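Local coordinates for protein N-acetylglucosamine-specific lectin (Saxidomus purpuratus, PDB 6A7T) that binds N-acetyl-D-glucosamine through a C-type lectin fold, in a manner that does not depend on calcium, at residues Glu43-Trp48 / Ser82-Tyr87; Ala61-Thr64 / Glu69-Asp72; Ser98-Ile103 / Asp139-Val144. One frame throughout, in Å; residues are numbered along the deposited sequence.

Contact 1: Glu43-Trp48 / Ser82-Tyr87; sequences ETERGW and SAFHYY
The outer rim of the F84 ring meets two glutamates, E43 at CE2 and CZ and E45 at CE1, which stand on either side, in sequence, of the corner at T44. The F84 side chain leaves the backbone toward 43-48, and its CG, anti to the carbonyl carbon (chi1 -63°), brings these rim carbons to the glutamates. The aliphatic part of E43 lies against the ring: CB of E43 is 3.8 Å from CE2 of F84, and CG and CD of E43 keep about the same separation. Its carboxylate is turned 63° from the ring plane, so these two groups are not stacked. The carbonyl O of E43 also approaches CZ of F84, at 3.6 Å. E45 comes in differently, bringing OE2 to the ring edge, close to its plane, 3.8 Å from CE1 of F84. A water bridges the segments as well, donating to OE2 of E43 at 2.9 Å and lying 2.5 Å from OH of Y87. P149 of strand 148-154 also touches F84. This exposed contact joins the end of strand 37-43 to the loop entering strand 86-94, and so links the two small antiparallel sheets characteristic of the C-type lectin fold.

Contact 2: Ala61-Thr64 / Glu69-Asp72; sequences ALVT and EEDD. With CA (calcium ion), chain C.
The segment A61-T64 leaves strand 61-62 in extended form, and V63 still makes backbone hydrogen bonds to I151 and G90, whereas E69-D72 is a length of helix 68-78. The nearest CA atoms, those of T64 and E70, are 9.1 Å apart, too far for the backbones to meet directly, and a calcium ion bridges the gap. T64 contributes its carbonyl O, 2.4 Å from the calcium. From the helix, E70 reaches across with CG anti to its backbone N (chi1 -174°) and the chain extended beyond, and its carboxylate grips the ion with both oxygens, OE1 of E70 at 2.4 Å and OE2 of E70 at 2.6 Å from the calcium. This is a calcium site of the C-type lectin domain, completed by E66, by E153 of strand 148-154 and by two waters, each 2.5 Å from the calcium. The carbonyl O of T64 and OE2 of E70 come within 3.1 Å of each other because both bind the metal, whose charge would be expected to offset their repulsion. Y39 OH hydrogen-bonds to OE1 of E70, a second-shell contact that helps fix the carboxylate. V63 and E70 lie alongside one another, pointing opposite ways, with CG2 of V63 3.9 Å from OE1 of E70.

Contact 3: Ser98-Ile103 / Asp139-Val144; sequences SEYRWI and DHQDCV
Strands 99-102 and 136-140 are the outermost strands of one four-stranded antiparallel sheet, and this contact joins them beside the sugar-binding region of the C-type lectin domain, where the loop with D119 and A120 bonds to both Y100 and D139. Y100 points toward D139 and ends against it: OH of Y100 is 3.4 Å from CB of D139, and CZ of Y100 is 3.9 Å from the same CB. The tyrosine side chain runs roughly perpendicular to that of D139, the ring and carboxylate planes lying 61° apart. The phenol hydroxyl hydrogen-bonds to the backbone O of A120. OD2 of D139 receives NE2 of Q141 at 2.8 Å on the anti lone pair, a nearly straight bond (167° at the hydrogen) with the oxygen close to the amide plane. With CG between the backbone N and the carbonyl carbon (chi1 57°), D139 sets its carboxylate against the loop, where the backbone N-H groups of D119 and A120 donate to OD1 and OD2 respectively, and NE2 of Q141 also bonds to O of D121. In another structure of this protein D139 and D119 bind a second calcium, which is not bound to this chain here. Three N-H donors around the D139 carboxylate would be expected to favour its charged form, and together with the Y100 hydroxyl they tie the 119-121 loop to both edge strands.

Reading from the N terminus, the chain leaves the first sheet at 43-48 and opens contact 1, which closes at 82-87 after both helices, 48-57 and 68-78, have been passed. Contact 2 closes within that span, between strand 61-62 and helix 68-78. Contact 3 follows in series, opening on strand 99-102 and, after the long loop and strand 124-130, closing at the end of strand 136-140. None of the contacts cross. W48 and I103 bring the regions together: W48 packs on L62 and on C143 and I103, while T64 rests against W102. W48 thereby joins the start of helix 48-57 to contact 2 and to both segments of contact 3.

Contact 1: Glu43-Trp48 / Ser82-Tyr87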
loop_
_atom_site.group_PDB
_atom_site.type_symbol
_atom_site.label_atom_id
_atom_site.label_comp_id
_atom_site.label_asym_id
_atom_site.label_seq_id
_atom_site.Cartn_x
_atom_site.Cartn_y
_atom_site.Cartn_z
ATOM N N GLU A 43 -0.034 4.140 -21.792
ATOM C CA GLU A 43 0.270 3.466 -23.037
ATOM C C GLU A 43 0.700 4.437 -24.131
ATOM O O GLU A 43 0.978 3.998 -25.275
ATOM C CB GLU A 43 -0.940 2.643 -23.434
ATOM C CG GLU A 43 -1.186 1.537 -22.432
ATOM C CD GLU A 43 -2.195 0.514 -22.884
ATOM O OE1 GLU A 43 -3.003 0.870 -23.782
ATOM O OE2 GLU A 43 -2.147 -0.616 -22.358
ATOM N N THR A 44 0.764 5.720 -23.825
ATOM C CA THR A 44 1.305 6.696 -24.773
ATOM C C THR A 44 2.825 6.509 -24.843
ATOM O O THR A 44 3.485 6.400 -23.840
ATOM C CB THR A 44 1.002 8.147 -24.420
ATOM O OG1 THR A 44 -0.409 8.350 -24.517
ATOM C CG2 THR A 44 1.690 9.143 -25.319
ATOM N N GLU A 45 3.363 6.434 -26.053
ATOM C CA GLU A 45 4.783 6.107 -26.225
ATOM C C GLU A 45 5.613 7.386 -26.259
ATOM O O GLU A 45 5.296 8.325 -27.039
ATOM C CB GLU A 45 4.977 5.335 -27.533
ATOM C CG GLU A 45 4.339 3.967 -27.503
ATOM C CD GLU A 45 4.537 3.201 -28.790
ATOM O OE1 GLU A 45 4.092 3.710 -29.842
ATOM O OE2 GLU A 45 5.132 2.122 -28.730
ATOM N N ARG A 46 6.547 7.481 -25.304
ATOM C CA ARG A 46 7.398 8.658 -25.084
ATOM C C ARG A 46 8.809 8.172 -24.756
ATOM O O ARG A 46 8.995 7.068 -24.249
ATOM C CB ARG A 46 6.914 9.489 -23.891
ATOM C CG ARG A 46 5.429 9.824 -23.838
ATOM C CD ARG A 46 5.101 10.495 -22.507
ATOM N NE ARG A 46 3.696 10.818 -22.357
ATOM C CZ ARG A 46 2.784 9.955 -21.918
ATOM N NH1 ARG A 46 3.150 8.746 -21.576
ATOM N NH2 ARG A 46 1.518 10.309 -21.816
ATOM N N GLY A 47 9.826 9.004 -25.051
ATOM C CA GLY A 47 11.162 8.769 -24.618
ATOM C C GLY A 47 11.222 8.772 -23.103
ATOM O O GLY A 47 10.259 9.158 -22.468
ATOM N N TRP A 48 12.307 8.250 -22.542
ATOM C CA TRP A 48 12.374 8.057 -21.078
ATOM C C TRP A 48 12.287 9.403 -20.371
ATOM O O TRP A 48 11.511 9.515 -19.411
ATOM C CB TRP A 48 13.628 7.303 -20.689
ATOM C CG TRP A 48 13.718 6.992 -19.235
ATOM C CD1 TRP A 48 13.332 5.822 -18.653
ATOM C CD2 TRP A 48 14.238 7.814 -18.184
ATOM N NE1 TRP A 48 13.615 5.845 -17.324
ATOM C CE2 TRP A 48 14.152 7.072 -17.007
ATOM C CE3 TRP A 48 14.778 9.106 -18.132
ATOM C CZ2 TRP A 48 14.535 7.603 -15.787
ATOM C CZ3 TRP A 48 15.281 9.579 -16.938
ATOM C CH2 TRP A 48 15.111 8.850 -15.767
ATOM N N SER A 82 -0.149 -7.906 -24.336
ATOM C CA SER A 82 0.930 -8.295 -25.275
ATOM C C SER A 82 1.150 -7.263 -26.397
ATOM O O SER A 82 1.882 -7.541 -27.315
ATOM C CB SER A 82 0.677 -9.670 -25.845
ATOM O OG SER A 82 -0.527 -9.645 -26.594
ATOM N N ALA A 83 0.574 -6.064 -26.310
ATOM C CA ALA A 83 0.853 -4.994 -27.291
ATOM C C ALA A 83 2.269 -4.451 -27.094
ATOM O O ALA A 83 2.949 -4.080 -28.042
ATOM C CB ALA A 83 -0.126 -3.868 -27.155
ATOM N N PHE A 84 2.671 -4.330 -25.824
ATOM C CA PHE A 84 3.946 -3.704 -25.483
ATOM C C PHE A 84 4.893 -4.717 -24.856
ATOM O O PHE A 84 4.481 -5.523 -24.024
ATOM C CB PHE A 84 3.724 -2.563 -24.487
ATOM C CG PHE A 84 2.879 -1.457 -25.040
ATOM C CD1 PHE A 84 3.331 -0.664 -26.078
ATOM C CD2 PHE A 84 1.598 -1.263 -24.571
ATOM C CE1 PHE A 84 2.556 0.347 -26.605
ATOM C CE2 PHE A 84 0.794 -0.292 -25.131
ATOM C CZ PHE A 84 1.271 0.514 -26.142
ATOM N N HIS A 85 6.191 -4.619 -25.208
ATOM C CA HIS A 85 7.201 -5.547 -24.716
ATOM C C HIS A 85 8.164 -4.876 -23.724
ATOM O O HIS A 85 9.030 -5.521 -23.199
ATOM C CB HIS A 85 7.998 -6.169 -25.900
ATOM C CG HIS A 85 7.101 -6.690 -26.984
ATOM N ND1 HIS A 85 6.070 -7.595 -26.723
ATOM C CD2 HIS A 85 7.049 -6.429 -28.315
ATOM C CE1 HIS A 85 5.413 -7.852 -27.838
ATOM N NE2 HIS A 85 6.007 -7.173 -28.842
ATOM N N TYR A 86 8.029 -3.558 -23.520
ATOM C CA TYR A 86 8.821 -2.875 -22.491
ATOM C C TYR A 86 8.050 -1.647 -22.015
ATOM O O TYR A 86 7.237 -1.111 -22.741
ATOM C CB TYR A 86 10.202 -2.444 -23.002
ATOM C CG TYR A 86 10.228 -1.355 -24.046
ATOM C CD1 TYR A 86 10.030 -1.602 -25.396
ATOM C CD2 TYR A 86 10.526 -0.055 -23.685
ATOM C CE1 TYR A 86 10.062 -0.579 -26.339
ATOM C CE2 TYR A 86 10.572 0.967 -24.614
ATOM C CZ TYR A 86 10.341 0.715 -25.949
ATOM O OH TYR A 86 10.399 1.790 -26.806
ATOM N N TYR A 87 8.311 -1.274 -20.758
ATOM C CA TYR A 87 7.754 -0.074 -20.124
ATOM C C TYR A 87 8.896 0.655 -19.423
ATOM O O TYR A 87 9.583 0.045 -18.649
ATOM C CB TYR A 87 6.693 -0.433 -19.082
ATOM C CG TYR A 87 5.386 -0.953 -19.611
ATOM C CD1 TYR A 87 5.276 -2.254 -20.053
ATOM C CD2 TYR A 87 4.250 -0.165 -19.616
ATOM C CE1 TYR A 87 4.065 -2.769 -20.499
ATOM C CE2 TYR A 87 3.033 -0.659 -20.067
ATOM C CZ TYR A 87 2.943 -1.969 -20.514
ATOM O OH TYR A 87 1.760 -2.483 -21.010
HETATM O O HOH W 1 -0.364 -1.392 -20.155
#

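Contact 2: Ala61-Thr64 / Glu69-Asp72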
loop_
_atom_site.group_PDB
_atom_site.type_symbol
_atom_site.label_atom_id
_atom_site.label_comp_id
_atom_site.label_asym_id
_atom_site.label_seq_id
_atom_site.Cartn_x
_atom_site.Cartn_y
_atom_site.Cartn_z
ATOM N N ALA A 61 5.531 10.253 -10.303
ATOM C CA ALA A 61 6.893 10.058 -10.810
ATOM C C ALA A 61 6.975 8.682 -11.430
ATOM O O ALA A 61 6.181 7.835 -11.115
ATOM C CB ALA A 61 7.888 10.183 -9.682
ATOM N N LEU A 62 7.945 8.479 -12.333
ATOM C CA LEU A 62 8.148 7.121 -12.835
ATOM C C LEU A 62 8.355 6.175 -11.633
ATOM O O LEU A 62 9.010 6.520 -10.633
ATOM C CB LEU A 62 9.353 7.107 -13.785
ATOM C CG LEU A 62 9.152 7.647 -15.186
ATOM C CD1 LEU A 62 10.497 7.872 -15.857
ATOM C CD2 LEU A 62 8.267 6.717 -15.983
ATOM N N VAL A 63 7.751 4.972 -11.730
ATOM C CA VAL A 63 7.708 4.008 -10.666
ATOM C C VAL A 63 9.103 3.618 -10.180
ATOM O O VAL A 63 9.993 3.439 -10.956
ATOM C CB VAL A 63 6.912 2.764 -11.094
ATOM C CG1 VAL A 63 7.602 2.006 -12.210
ATOM C CG2 VAL A 63 6.601 1.882 -9.895
ATOM N N THR A 64 9.248 3.504 -8.864
ATOM C CA THR A 64 10.472 2.979 -8.241
ATOM C C THR A 64 10.068 1.689 -7.521
ATOM O O THR A 64 8.984 1.614 -7.035
ATOM C CB THR A 64 11.066 4.030 -7.311
ATOM O OG1 THR A 64 10.074 4.291 -6.330
ATOM C CG2 THR A 64 11.412 5.276 -8.084
ATOM N N GLU A 69 7.447 -7.672 -3.620
ATOM C CA GLU A 69 5.985 -7.577 -3.590
ATOM C C GLU A 69 5.519 -6.579 -4.682
ATOM O O GLU A 69 4.530 -6.823 -5.437
ATOM C CB GLU A 69 5.440 -7.113 -2.241
ATOM C CG GLU A 69 5.656 -8.072 -1.094
ATOM C CD GLU A 69 6.980 -7.955 -0.338
ATOM O OE1 GLU A 69 7.961 -7.393 -0.867
ATOM O OE2 GLU A 69 7.044 -8.507 0.773
ATOM N N GLU A 70 6.241 -5.458 -4.771
ATOM C CA GLU A 70 5.829 -4.406 -5.746
ATOM C C GLU A 70 6.164 -4.874 -7.150
ATOM O O GLU A 70 5.408 -4.621 -8.118
ATOM C CB GLU A 70 6.505 -3.068 -5.408
ATOM C CG GLU A 70 6.019 -1.883 -6.275
ATOM C CD GLU A 70 6.684 -0.560 -5.919
ATOM O OE1 GLU A 70 6.155 0.467 -6.326
ATOM O OE2 GLU A 70 7.715 -0.526 -5.175
ATOM N N ASP A 71 7.312 -5.533 -7.274
ATOM C CA ASP A 71 7.766 -6.092 -8.532
ATOM C C ASP A 71 6.694 -7.049 -9.060
ATOM O O ASP A 71 6.335 -6.997 -10.239
ATOM C CB ASP A 71 9.109 -6.778 -8.352
ATOM C CG ASP A 71 9.688 -7.374 -9.608
ATOM O OD1 ASP A 71 10.015 -6.636 -10.523
ATOM O OD2 ASP A 71 9.836 -8.654 -9.620
ATOM N N ASP A 72 6.170 -7.885 -8.171
ATOM C CA ASP A 72 5.174 -8.880 -8.563
ATOM C C ASP A 72 3.900 -8.185 -9.049
ATOM O O ASP A 72 3.303 -8.580 -10.076
ATOM C CB ASP A 72 4.930 -9.897 -7.426
ATOM C CG ASP A 72 6.081 -10.882 -7.149
ATOM O OD1 ASP A 72 7.010 -11.005 -7.984
ATOM O OD2 ASP A 72 6.067 -11.538 -6.042
HETATM CA CA CA C . 7.520 2.116 -5.213
HETATM O O HOH W 2 6.530 1.608 -3.003
HETATM O O HOH W 3 7.947 4.272 -4.050
#

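Contact 3: Ser98-Ile103 / Asp139-Val144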
loop_
_atom_site.group_PDB
_atom_site.type_symbol
_atom_site.label_atom_id
_atom_site.label_comp_id
_atom_site.label_asym_id
_atom_site.label_seq_id
_atom_site.Cartn_x
_atom_site.Cartn_y
_atom_site.Cartn_z
ATOM N N SER A 98 27.948 6.458 -9.743
ATOM C CA SER A 98 28.478 5.548 -10.764
ATOM C C SER A 98 27.755 4.196 -10.668
ATOM O O SER A 98 28.353 3.118 -10.642
ATOM C CB SER A 98 29.994 5.407 -10.657
ATOM O OG SER A 98 30.645 5.469 -11.933
ATOM N N GLU A 99 26.429 4.256 -10.621
ATOM C CA GLU A 99 25.639 3.086 -10.667
ATOM C C GLU A 99 24.201 3.470 -10.966
ATOM O O GLU A 99 23.865 4.602 -10.889
ATOM C CB GLU A 99 25.670 2.353 -9.332
ATOM C CG GLU A 99 25.068 3.065 -8.165
ATOM C CD GLU A 99 25.416 2.418 -6.839
ATOM O OE1 GLU A 99 26.340 1.579 -6.836
ATOM O OE2 GLU A 99 24.742 2.694 -5.834
ATOM N N TYR A 100 23.368 2.465 -11.202
ATOM C CA TYR A 100 21.950 2.701 -11.333
ATOM C C TYR A 100 21.329 3.012 -9.957
ATOM O O TYR A 100 21.548 2.361 -8.919
ATOM C CB TYR A 100 21.294 1.528 -12.103
ATOM C CG TYR A 100 21.689 1.454 -13.549
ATOM C CD1 TYR A 100 21.001 2.154 -14.528
ATOM C CD2 TYR A 100 22.763 0.670 -13.972
ATOM C CE1 TYR A 100 21.357 2.123 -15.860
ATOM C CE2 TYR A 100 23.141 0.629 -15.297
ATOM C CZ TYR A 100 22.476 1.389 -16.249
ATOM O OH TYR A 100 22.807 1.452 -17.557
ATOM N N ARG A 101 20.461 4.036 -9.945
ATOM C CA ARG A 101 19.707 4.489 -8.806
ATOM C C ARG A 101 18.256 4.787 -9.244
ATOM O O ARG A 101 18.002 5.103 -10.400
ATOM C CB ARG A 101 20.305 5.782 -8.232
ATOM C CG ARG A 101 21.775 5.696 -7.838
ATOM C CD ARG A 101 22.023 4.826 -6.637
ATOM N NE ARG A 101 21.586 5.434 -5.391
ATOM C CZ ARG A 101 22.271 5.401 -4.241
ATOM N NH1 ARG A 101 23.351 4.651 -4.160
ATOM N NH2 ARG A 101 21.859 6.129 -3.204
ATOM N N TRP A 102 17.346 4.681 -8.298
ATOM C CA TRP A 102 15.989 5.160 -8.521
ATOM C C TRP A 102 16.026 6.676 -8.646
ATOM O O TRP A 102 16.909 7.321 -8.128
ATOM C CB TRP A 102 15.045 4.719 -7.408
ATOM C CG TRP A 102 14.923 3.232 -7.321
ATOM C CD1 TRP A 102 15.238 2.447 -6.252
ATOM C CD2 TRP A 102 14.441 2.342 -8.333
ATOM N NE1 TRP A 102 14.997 1.120 -6.516
ATOM C CE2 TRP A 102 14.531 1.031 -7.798
ATOM C CE3 TRP A 102 13.979 2.518 -9.647
ATOM C CZ2 TRP A 102 14.130 -0.080 -8.532
ATOM C CZ3 TRP A 102 13.633 1.412 -10.384
ATOM C CH2 TRP A 102 13.728 0.124 -9.829
ATOM N N ILE A 103 15.017 7.229 -9.314
ATOM C CA ILE A 103 15.065 8.668 -9.635
ATOM C C ILE A 103 14.855 9.559 -8.403
ATOM O O ILE A 103 15.157 10.747 -8.504
ATOM C CB ILE A 103 14.072 9.033 -10.740
ATOM C CG1 ILE A 103 12.656 8.629 -10.353
ATOM C CG2 ILE A 103 14.552 8.496 -12.086
ATOM C CD1 ILE A 103 11.593 9.303 -11.202
ATOM N N ASP A 139 18.610 -2.289 -19.184
ATOM C CA ASP A 139 19.217 -0.946 -19.343
ATOM C C ASP A 139 19.266 -0.595 -20.823
ATOM O O ASP A 139 19.800 -1.368 -21.644
ATOM C CB ASP A 139 20.642 -0.930 -18.772
ATOM C CG ASP A 139 21.558 -1.970 -19.411
ATOM O OD1 ASP A 139 21.258 -3.167 -19.248
ATOM O OD2 ASP A 139 22.481 -1.565 -20.158
ATOM N N HIS A 140 18.756 0.583 -21.203
ATOM C CA HIS A 140 18.726 1.066 -22.537
ATOM C C HIS A 140 19.513 2.386 -22.555
ATOM O O HIS A 140 19.295 3.240 -21.702
ATOM C CB HIS A 140 17.288 1.306 -23.047
ATOM C CG HIS A 140 17.206 1.713 -24.478
ATOM N ND1 HIS A 140 17.456 0.808 -25.512
ATOM C CD2 HIS A 140 16.820 2.860 -25.094
ATOM C CE1 HIS A 140 17.248 1.396 -26.671
ATOM N NE2 HIS A 140 16.889 2.666 -26.451
ATOM N N GLN A 141 20.401 2.547 -23.538
ATOM C CA GLN A 141 21.347 3.670 -23.471
ATOM C C GLN A 141 20.810 4.932 -24.174
ATOM O O GLN A 141 21.472 5.981 -24.155
ATOM C CB GLN A 141 22.706 3.144 -23.953
ATOM C CG GLN A 141 23.526 2.555 -22.808
ATOM C CD GLN A 141 23.004 1.252 -22.251
ATOM O OE1 GLN A 141 22.523 0.397 -22.976
ATOM N NE2 GLN A 141 23.157 1.051 -20.960
ATOM N N ASP A 142 19.617 4.908 -24.754
ATOM C CA ASP A 142 19.032 6.096 -25.291
ATOM C C ASP A 142 17.827 6.531 -24.445
ATOM O O ASP A 142 16.731 6.022 -24.600
ATOM C CB ASP A 142 18.590 5.909 -26.734
ATOM C CG ASP A 142 17.798 7.075 -27.281
ATOM O OD1 ASP A 142 17.900 8.222 -26.713
ATOM O OD2 ASP A 142 17.052 6.833 -28.245
ATOM N N CYS A 143 18.080 7.519 -23.593
ATOM C CA CYS A 143 17.075 7.972 -22.593
ATOM C C CYS A 143 16.216 9.095 -23.158
ATOM O O CYS A 143 15.378 9.651 -22.416
ATOM C CB CYS A 143 17.776 8.378 -21.312
ATOM S SG CYS A 143 18.575 6.950 -20.541
ATOM N N VAL A 144 16.354 9.417 -24.451
ATOM C CA VAL A 144 15.686 10.526 -25.041
ATOM C C VAL A 144 14.741 10.080 -26.158
ATOM O O VAL A 144 13.585 10.470 -26.193
ATOM C CB VAL A 144 16.690 11.601 -25.507
ATOM C CG1 VAL A 144 15.978 12.791 -26.096
ATOM C CG2 VAL A 144 17.598 12.040 -24.360
#